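Local structure of particle-associated glycoside hydrolase (Acinetobacter phage Fri1, 6C72) at residues 115-120 with 145-150; 132-137 with 205-210. The protein probably degrades the capsular polysaccharide of its Acinetobacter baumannii host as a phage tailspike depolymerase, clearing the way for virus entry. One frame throughout, in Å; residues are numbered along the deposited sequence.

Interaction 1 of 2, residues 115-120 with 145-150; sequences KCVDYM and VEVRGT
V117 of helix 110-122 faces V145 of strand 145-148 with 6.7 Å between V117 CA and V145 CA, the axes of the two short elements approaching to 9.0 Å and running obliquely antiparallel at 146°. The strand belongs to a parallel beta-helix, the fold of many phage tailspikes: it pairs in parallel with 126-129 on one edge and with 200-202 on the other. The helix lies near the N-terminal end of this solenoid, and its side chains C116 and M120 also touch L90 and V128 of strands 89-91 and 126-129, which is consistent with a helix closing the first coils. Along the strand the residues alternate. V145 and V147 are buried and both touch the helix, whereas E146 turns from the helix and bonds through OE2 to S202 OG.

The contact is apolar, and V145 gives the largest share, using both methyls. Its CG1 lies anti to the backbone N (chi1 172°) and meets V117 CG1 at 4.0 Å, the two valine side chains crossing at a slant. The other branch, V145 CG2, faces two parts of the helix at once: V117 O at 3.9 Å, a van der Waals approach to a carbonyl, and M120 CB at 4.0 Å. M120 thus joins in only through the base of its side chain. Its CB points at the strand, but bends at chi2 (-57°) and at chi3 carry the thioether away from it. V117 has both branches at work as well, one for each valine of the strand. With CG1 spent on V145, its CG2, set beside the helix backbone N, reaches V147 CG2 at 4.2 Å, the two side chains meeting at about a right angle.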
loop_
_atom_site.group_PDB
_atom_site.type_symbol
_atom_site.label_atom_id
_atom_site.label_comp_id
_atom_site.label_asym_id
_atom_site.label_seq_id
_atom_site.Cartn_x
_atom_site.Cartn_y
_atom_site.Cartn_z
ATOM N N LYS A 115 5.519 -15.632 37.626
ATOM C CA LYS A 115 4.303 -15.584 38.432
ATOM C C LYS A 115 3.419 -14.419 38.013
ATOM O O LYS A 115 2.188 -14.542 37.966
ATOM C CB LYS A 115 4.661 -15.471 39.910
ATOM C CG LYS A 115 4.754 -16.749 40.642
ATOM C CD LYS A 115 4.649 -16.444 42.132
ATOM C CE LYS A 115 5.733 -17.133 42.937
ATOM N NZ LYS A 115 5.389 -18.572 43.086
ATOM N N CYS A 116 4.030 -13.269 37.732
ATOM C CA CYS A 116 3.258 -12.098 37.341
ATOM C C CYS A 116 2.567 -12.319 35.997
ATOM O O CYS A 116 1.369 -12.049 35.850
ATOM C CB CYS A 116 4.169 -10.864 37.294
ATOM S SG CYS A 116 4.882 -10.414 38.915
ATOM N N VAL A 117 3.303 -12.823 35.007
ATOM C CA VAL A 117 2.703 -13.049 33.694
ATOM C C VAL A 117 1.591 -14.085 33.799
ATOM O O VAL A 117 0.503 -13.908 33.235
ATOM C CB VAL A 117 3.779 -13.472 32.674
ATOM C CG1 VAL A 117 3.157 -13.800 31.336
ATOM C CG2 VAL A 117 4.840 -12.401 32.548
ATOM N N ASP A 118 1.849 -15.177 34.536
ATOM C CA ASP A 118 0.860 -16.237 34.703
ATOM C C ASP A 118 -0.391 -15.748 35.413
ATOM O O ASP A 118 -1.507 -16.130 35.045
ATOM C CB ASP A 118 1.456 -17.412 35.475
ATOM C CG ASP A 118 2.438 -18.216 34.652
ATOM O OD1 ASP A 118 2.681 -17.856 33.478
ATOM O OD2 ASP A 118 2.928 -19.247 35.170
ATOM N N TYR A 119 -0.233 -14.918 36.445
ATOM C CA TYR A 119 -1.404 -14.478 37.197
ATOM C C TYR A 119 -2.254 -13.501 36.389
ATOM O O TYR A 119 -3.491 -13.573 36.426
ATOM C CB TYR A 119 -0.981 -13.863 38.530
ATOM C CG TYR A 119 -2.156 -13.368 39.333
ATOM C CD1 TYR A 119 -3.073 -14.255 39.877
ATOM C CD2 TYR A 119 -2.366 -12.011 39.520
ATOM C CE1 TYR A 119 -4.159 -13.814 40.605
ATOM C CE2 TYR A 119 -3.448 -11.554 40.255
ATOM C CZ TYR A 119 -4.338 -12.464 40.799
ATOM O OH TYR A 119 -5.418 -12.017 41.518
ATOM N N MET A 120 -1.611 -12.578 35.654
ATOM C CA MET A 120 -2.362 -11.678 34.780
ATOM C C MET A 120 -3.095 -12.457 33.696
ATOM O O MET A 120 -4.257 -12.171 33.392
ATOM C CB MET A 120 -1.430 -10.646 34.145
ATOM C CG MET A 120 -1.008 -9.528 35.078
ATOM S SD MET A 120 -2.381 -8.608 35.796
ATOM C CE MET A 120 -2.960 -7.670 34.396
ATOM N N VAL A 145 -1.156 -10.791 27.465
ATOM C CA VAL A 145 -0.337 -10.146 28.482
ATOM C C VAL A 145 0.826 -9.453 27.792
ATOM O O VAL A 145 1.484 -10.051 26.931
ATOM C CB VAL A 145 0.176 -11.147 29.532
ATOM C CG1 VAL A 145 1.193 -10.468 30.458
ATOM C CG2 VAL A 145 -0.999 -11.740 30.319
ATOM N N GLU A 146 1.076 -8.202 28.168
ATOM C CA GLU A 146 2.196 -7.419 27.671
ATOM C C GLU A 146 3.141 -7.103 28.826
ATOM O O GLU A 146 2.696 -6.677 29.896
ATOM C CB GLU A 146 1.707 -6.118 27.023
ATOM C CG GLU A 146 2.814 -5.119 26.682
ATOM C CD GLU A 146 2.271 -3.768 26.240
ATOM O OE1 GLU A 146 1.039 -3.633 26.047
ATOM O OE2 GLU A 146 3.077 -2.825 26.094
ATOM N N VAL A 147 4.438 -7.295 28.603
ATOM C CA VAL A 147 5.474 -6.924 29.561
ATOM C C VAL A 147 5.974 -5.544 29.165
ATOM O O VAL A 147 6.326 -5.320 28.001
ATOM C CB VAL A 147 6.618 -7.951 29.585
ATOM C CG1 VAL A 147 7.754 -7.469 30.460
ATOM C CG2 VAL A 147 6.114 -9.303 30.074
ATOM N N ARG A 148 5.945 -4.600 30.106
ATOM C CA ARG A 148 6.254 -3.208 29.818
ATOM C C ARG A 148 7.285 -2.683 30.809
ATOM O O ARG A 148 7.119 -2.832 32.022
ATOM C CB ARG A 148 4.981 -2.347 29.858
ATOM C CG ARG A 148 5.202 -0.900 29.433
ATOM C CD ARG A 148 3.890 -0.116 29.381
ATOM N NE ARG A 148 3.290 0.034 30.703
ATOM C CZ ARG A 148 1.991 0.217 30.926
ATOM N NH1 ARG A 148 1.140 0.266 29.909
ATOM N NH2 ARG A 148 1.541 0.334 32.171
ATOM N N GLY A 149 8.347 -2.066 30.293
ATOM C CA GLY A 149 9.355 -1.449 31.126
ATOM C C GLY A 149 9.061 0.014 31.409
ATOM O O GLY A 149 7.995 0.546 31.095
ATOM N N THR A 150 10.055 0.673 32.004
ATOM C CA THR A 150 9.974 2.062 32.434
ATOM C C THR A 150 11.113 2.833 31.784
ATOM O O THR A 150 12.282 2.500 31.985
ATOM C CB THR A 150 10.070 2.173 33.964
ATOM O OG1 THR A 150 9.019 1.415 34.588
ATOM C CG2 THR A 150 9.997 3.635 34.427
#

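Interaction 2 of 2, residues 132-137 with 205-210; sequences KGHIYA and KMLGSR. With ZN (zinc ion), chain D.
The imidazole of H134 meets L207 at its edge: L207 CD1 lies close to the ring plane, 3.8 Å from H134 CE1. L207 CB is directed at the other strand, and an extended chi2 of 174° carries CD1 on to the carbon between the two ring nitrogens. H134 NE2 binds a zinc ion at 2.0 Å, and three waters supply the other ligands seen, water 2 lying in the imidazole plane with its oxygen 2.5 Å from the zinc. H134 CG stands beside the backbone N (chi1 -71°), and chi2 of -101° sets the ring roughly across the CA-CB bond.

Between the two segments runs strand 179-182, so they are alternate rungs on one face of the parallel beta-helix, and H134 CA and L207 CA lie 9.2 Å apart. H182 of that middle strand spans the gap, its NE2 bonded to H134 ND1 and its ND1 to S209 O, while its ring stacks on that of Y136.

The CB of Y136 is directed toward residues 209-210. Its CE1 approaches R210 CA at the ring edge, 4.0 Å away, and S209 O obliquely at 3.9 Å. The hydroxyls of Y136 and S209 both turn to E103: Y136 OH bonds its backbone O, and S209 OG its carboxylate OE2.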
loop_
_atom_site.group_PDB
_atom_site.type_symbol
_atom_site.label_atom_id
_atom_site.label_comp_id
_atom_site.label_asym_id
_atom_site.label_seq_id
_atom_site.Cartn_x
_atom_site.Cartn_y
_atom_site.Cartn_z
ATOM N N LYS A 132 12.375 0.303 36.630
ATOM C CA LYS A 132 13.724 0.522 36.137
ATOM C C LYS A 132 14.686 -0.458 36.811
ATOM O O LYS A 132 14.399 -1.027 37.865
ATOM C CB LYS A 132 14.165 1.961 36.407
ATOM C CG LYS A 132 13.360 3.001 35.640
ATOM C CD LYS A 132 14.008 4.355 35.709
ATOM C CE LYS A 132 13.766 4.997 37.051
ATOM N NZ LYS A 132 14.578 6.221 37.144
ATOM N N GLY A 133 15.825 -0.670 36.171
ATOM C CA GLY A 133 16.878 -1.512 36.698
ATOM C C GLY A 133 17.206 -2.656 35.755
ATOM O O GLY A 133 16.549 -2.871 34.735
ATOM N N HIS A 134 18.264 -3.382 36.120
ATOM C CA HIS A 134 18.636 -4.608 35.424
ATOM C C HIS A 134 17.904 -5.772 36.072
ATOM O O HIS A 134 17.882 -5.892 37.302
ATOM C CB HIS A 134 20.146 -4.832 35.453
ATOM C CG HIS A 134 20.911 -3.869 34.594
ATOM N ND1 HIS A 134 21.390 -4.199 33.345
ATOM C CD2 HIS A 134 21.242 -2.568 34.789
ATOM C CE1 HIS A 134 22.010 -3.156 32.822
ATOM N NE2 HIS A 134 21.926 -2.151 33.674
ATOM N N ILE A 135 17.268 -6.595 35.246
ATOM C CA ILE A 135 16.448 -7.707 35.702
ATOM C C ILE A 135 16.918 -8.958 34.976
ATOM O O ILE A 135 16.856 -9.021 33.741
ATOM C CB ILE A 135 14.957 -7.452 35.437
ATOM C CG1 ILE A 135 14.525 -6.142 36.097
ATOM C CG2 ILE A 135 14.122 -8.604 35.957
ATOM C CD1 ILE A 135 13.140 -5.696 35.717
ATOM N N TYR A 136 17.387 -9.948 35.731
ATOM C CA TYR A 136 17.733 -11.256 35.179
ATOM C C TYR A 136 16.555 -12.174 35.464
ATOM O O TYR A 136 16.398 -12.667 36.584
ATOM C CB TYR A 136 19.022 -11.796 35.785
ATOM C CG TYR A 136 20.265 -10.989 35.455
ATOM C CD1 TYR A 136 21.041 -11.292 34.338
ATOM C CD2 TYR A 136 20.677 -9.941 36.274
ATOM C CE1 TYR A 136 22.184 -10.576 34.040
ATOM C CE2 TYR A 136 21.817 -9.211 35.978
ATOM C CZ TYR A 136 22.568 -9.533 34.861
ATOM O OH TYR A 136 23.711 -8.820 34.573
ATOM N N ALA A 137 15.732 -12.407 34.446
ATOM C CA ALA A 137 14.513 -13.184 34.621
ATOM C C ALA A 137 13.908 -13.520 33.271
ATOM O O ALA A 137 13.382 -12.632 32.593
ATOM C CB ALA A 137 13.493 -12.413 35.460
ATOM N N LYS A 205 14.756 -2.256 27.138
ATOM C CA LYS A 205 15.906 -2.741 26.390
ATOM C C LYS A 205 16.249 -4.152 26.855
ATOM O O LYS A 205 16.230 -4.436 28.058
ATOM C CB LYS A 205 17.122 -1.829 26.575
ATOM C CG LYS A 205 18.324 -2.260 25.762
ATOM C CD LYS A 205 19.297 -1.119 25.569
ATOM C CE LYS A 205 20.420 -1.497 24.613
ATOM N NZ LYS A 205 21.318 -0.339 24.312
ATOM N N MET A 206 16.548 -5.034 25.909
ATOM C CA MET A 206 16.939 -6.404 26.207
ATOM C C MET A 206 18.431 -6.560 25.944
ATOM O O MET A 206 18.934 -6.098 24.919
ATOM C CB MET A 206 16.124 -7.408 25.380
ATOM C CG MET A 206 14.602 -7.278 25.552
ATOM S SD MET A 206 13.579 -8.421 24.556
ATOM C CE MET A 206 13.107 -9.654 25.736
ATOM N N LEU A 207 19.136 -7.194 26.877
ATOM C CA LEU A 207 20.585 -7.332 26.817
ATOM C C LEU A 207 20.972 -8.803 26.814
ATOM O O LEU A 207 20.352 -9.625 27.500
ATOM C CB LEU A 207 21.267 -6.613 28.018
ATOM C CG LEU A 207 21.113 -5.090 28.014
ATOM C CD1 LEU A 207 21.680 -4.464 29.291
ATOM C CD2 LEU A 207 21.759 -4.453 26.786
ATOM N N GLY A 208 22.044 -9.118 26.078
ATOM C CA GLY A 208 22.480 -10.496 25.925
ATOM C C GLY A 208 23.233 -11.075 27.108
ATOM O O GLY A 208 23.245 -12.300 27.269
ATOM N N SER A 209 23.861 -10.235 27.941
ATOM C CA SER A 209 24.573 -10.763 29.096
ATOM C C SER A 209 23.570 -11.423 30.028
ATOM O O SER A 209 22.436 -10.957 30.169
ATOM C CB SER A 209 25.374 -9.666 29.818
ATOM O OG SER A 209 24.555 -8.688 30.444
ATOM N N ARG A 210 23.971 -12.547 30.620
ATOM C CA ARG A 210 23.006 -13.416 31.277
ATOM C C ARG A 210 23.656 -14.170 32.431
ATOM O O ARG A 210 24.881 -14.240 32.549
ATOM C CB ARG A 210 22.378 -14.386 30.256
ATOM C CG ARG A 210 23.369 -15.198 29.418
ATOM C CD ARG A 210 23.820 -16.418 30.164
ATOM N NE ARG A 210 24.335 -17.462 29.293
ATOM C CZ ARG A 210 24.517 -18.724 29.679
ATOM N NH1 ARG A 210 24.223 -19.097 30.914
ATOM N NH2 ARG A 210 24.985 -19.615 28.830
HETATM ZN ZN ZN D . 22.711 -0.324 33.540
HETATM O O HOH W 1 24.618 0.222 34.380
HETATM O O HOH W 2 23.416 -0.176 31.131
HETATM O O HOH W 3 21.587 0.896 34.648
#

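Interactions 1 and 2 have centres 15 Å apart, and their segments alternate along the chain: strands 133-140 and 145-148 are consecutive, yet one pairs with coil partners on a different face from the other. They touch directly at a coil corner, where T150 CG2 packs 3.6 Å from K132 CG. Interaction 1 is buried and apolar, with the side chain of M120 about 10 Å from a bound zinc ion. Interaction 2 carries metal itself: besides the ion on H134, another zinc lies about 4 Å from the side chain of S209. These ions sit near the N-terminal coils, and their geometry alone identifies no catalytic residue.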